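Local coordinates for protein probable zinc protease PqqL (Escherichia coli, PDB 6OFT) that probably cleaves peptides as a periplasmic zinc metalloendopeptidase of the M16 family, the chain here being the first half of the protein, at residues 30-35 with 102-107. Residues are numbered along the deposited sequence; the frame is centred on the assembly and turned at random.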
loop_
_atom_site.group_PDB
_atom_site.type_symbol
_atom_site.label_atom_id
_atom_site.label_comp_id
_atom_site.label_asym_id
_atom_site.label_seq_id
_atom_site.Cartn_x
_atom_site.Cartn_y
_atom_site.Cartn_z
ATOM N N ASP A 30 -0.536 -5.465 27.396
ATOM C CA ASP A 30 0.899 -5.626 27.665
ATOM C C ASP A 30 1.719 -5.992 26.433
ATOM O O ASP A 30 2.781 -6.601 26.562
ATOM C CB ASP A 30 1.149 -6.625 28.815
ATOM C CG ASP A 30 0.413 -6.278 30.079
ATOM O OD1 ASP A 30 0.462 -5.092 30.488
ATOM O OD2 ASP A 30 -0.214 -7.191 30.668
ATOM N N GLN A 31 1.248 -5.581 25.250
ATOM C CA GLN A 31 1.944 -5.792 23.998
ATOM C C GLN A 31 2.290 -4.435 23.396
ATOM O O GLN A 31 1.531 -3.486 23.551
ATOM C CB GLN A 31 1.112 -6.636 23.012
ATOM C CG GLN A 31 1.946 -7.210 21.836
ATOM C CD GLN A 31 2.860 -8.367 22.201
ATOM O OE1 GLN A 31 2.777 -8.956 23.280
ATOM N NE2 GLN A 31 3.745 -8.740 21.293
ATOM N N VAL A 32 3.455 -4.352 22.735
ATOM C CA VAL A 32 3.932 -3.149 22.057
ATOM C C VAL A 32 4.613 -3.520 20.736
ATOM O O VAL A 32 5.272 -4.549 20.642
ATOM C CB VAL A 32 4.860 -2.291 22.973
ATOM C CG1 VAL A 32 6.195 -2.990 23.248
ATOM C CG2 VAL A 32 5.086 -0.896 22.390
ATOM N N ASN A 33 4.435 -2.670 19.725
ATOM C CA ASN A 33 5.101 -2.748 18.443
ATOM C C ASN A 33 6.116 -1.631 18.442
ATOM O O ASN A 33 5.808 -0.498 18.847
ATOM C CB ASN A 33 4.122 -2.577 17.287
ATOM C CG ASN A 33 3.386 -3.830 16.916
ATOM O OD1 ASN A 33 3.647 -4.921 17.432
ATOM N ND2 ASN A 33 2.420 -3.688 16.031
ATOM N N LEU A 34 7.349 -1.975 18.080
ATOM C CA LEU A 34 8.458 -1.030 17.968
ATOM C C LEU A 34 8.939 -1.163 16.540
ATOM O O LEU A 34 9.387 -2.244 16.144
ATOM C CB LEU A 34 9.593 -1.337 18.970
ATOM C CG LEU A 34 9.241 -1.398 20.465
ATOM C CD1 LEU A 34 10.450 -1.826 21.271
ATOM C CD2 LEU A 34 8.718 -0.043 20.994
ATOM N N TRP A 35 8.713 -0.115 15.728
ATOM C CA TRP A 35 9.092 -0.122 14.322
ATOM C C TRP A 35 10.031 1.020 14.025
ATOM O O TRP A 35 9.722 2.171 14.357
ATOM C CB TRP A 35 7.863 0.038 13.387
ATOM C CG TRP A 35 6.892 -1.109 13.272
ATOM C CD1 TRP A 35 6.742 -2.173 14.124
ATOM C CD2 TRP A 35 5.853 -1.231 12.292
ATOM N NE1 TRP A 35 5.716 -2.985 13.691
ATOM C CE2 TRP A 35 5.146 -2.425 12.573
ATOM C CE3 TRP A 35 5.444 -0.438 11.201
ATOM C CZ2 TRP A 35 4.030 -2.828 11.823
ATOM C CZ3 TRP A 35 4.368 -0.864 10.427
ATOM C CH2 TRP A 35 3.683 -2.051 10.732
ATOM N N LEU A 102 6.816 -7.240 21.140
ATOM C CA LEU A 102 7.200 -7.959 22.350
ATOM C C LEU A 102 6.318 -7.541 23.527
ATOM O O LEU A 102 5.686 -6.483 23.446
ATOM C CB LEU A 102 8.710 -7.719 22.669
ATOM C CG LEU A 102 9.129 -6.398 23.340
ATOM C CD1 LEU A 102 10.438 -6.567 24.069
ATOM C CD2 LEU A 102 9.241 -5.248 22.334
ATOM N N PRO A 103 6.296 -8.305 24.652
ATOM C CA PRO A 103 5.540 -7.841 25.826
ATOM C C PRO A 103 6.173 -6.587 26.445
ATOM O O PRO A 103 7.365 -6.336 26.253
ATOM C CB PRO A 103 5.650 -9.018 26.810
ATOM C CG PRO A 103 6.159 -10.175 26.013
ATOM C CD PRO A 103 6.991 -9.575 24.938
ATOM N N THR A 104 5.392 -5.816 27.214
ATOM C CA THR A 104 5.897 -4.622 27.901
ATOM C C THR A 104 6.281 -4.953 29.357
ATOM O O THR A 104 6.864 -4.109 30.036
ATOM C CB THR A 104 4.834 -3.523 27.925
ATOM O OG1 THR A 104 3.662 -4.032 28.559
ATOM C CG2 THR A 104 4.492 -3.001 26.556
ATOM N N THR A 105 5.968 -6.173 29.822
ATOM C CA THR A 105 6.131 -6.584 31.220
ATOM C C THR A 105 7.589 -6.858 31.665
ATOM O O THR A 105 7.854 -6.802 32.869
ATOM C CB THR A 105 5.200 -7.756 31.526
ATOM O OG1 THR A 105 5.336 -8.744 30.511
ATOM C CG2 THR A 105 3.730 -7.315 31.595
ATOM N N GLN A 106 8.525 -7.127 30.726
ATOM C CA GLN A 106 9.940 -7.345 31.069
ATOM C C GLN A 106 10.705 -6.118 30.547
ATOM O O GLN A 106 10.969 -6.013 29.352
ATOM C CB GLN A 106 10.473 -8.669 30.478
ATOM C CG GLN A 106 11.336 -9.519 31.422
ATOM C CD GLN A 106 12.703 -8.938 31.751
ATOM O OE1 GLN A 106 13.215 -8.021 31.098
ATOM N NE2 GLN A 106 13.328 -9.462 32.789
ATOM N N LYS A 107 10.978 -5.154 31.444
ATOM C CA LYS A 107 11.626 -3.877 31.122
ATOM C C LYS A 107 13.049 -4.010 30.578
ATOM O O LYS A 107 13.427 -3.248 29.690
ATOM C CB LYS A 107 11.589 -2.911 32.329
ATOM C CG LYS A 107 10.185 -2.651 32.917
ATOM C CD LYS A 107 9.168 -2.191 31.862
ATOM C CE LYS A 107 7.804 -1.901 32.428
ATOM N NZ LYS A 107 6.845 -1.541 31.346
HETATM O O HOH W 1 1.510 -2.591 29.936
#
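Val32 and Leu102 form an antiparallel hydrogen-bonded pair where strands 31-38 and 96-103 run side by side in the six-stranded mixed sheet of the first M16 domain. Val32 N reaches Leu102 O at 3.2 Å, and Leu102 N returns to Val32 O at 3.1 Å. The tight side is apolar and lies under helix 107-122: Leu102 CD2 rests 3.8 Å from Leu34 CD1 and touches Val32 CG1. Thr104 adds its methyl, CG2 lying 3.7 Å from Val32 CB; CG2 is anti to the carbonyl carbon (chi1 57°), which turns OG1 toward Asp30 and the water. On the other face Gln31, bent at chi2 (74°), lays its amide alongside the Leu102 backbone, while NE2 bonds to Ser101 OG. Cut back to an alanine, this side chain would probably deprive Ser101 OG of its amide partner, leaving it to Asn33 OD1, and uncover the Leu102 peptide. Towards solvent the strands give way to a turn, and the side-chain packing is looser, with Thr105 CG2 beside the Asp30 carboxylate. Thr104 N still donates to Asp30 O at 2.8 Å, from 46° above the carbonyl plane. Beyond it, one water bridges Asp30 OD1 (2.8 Å) and Thr104 OG1 (2.9 Å), donating to the carboxylate oxygen.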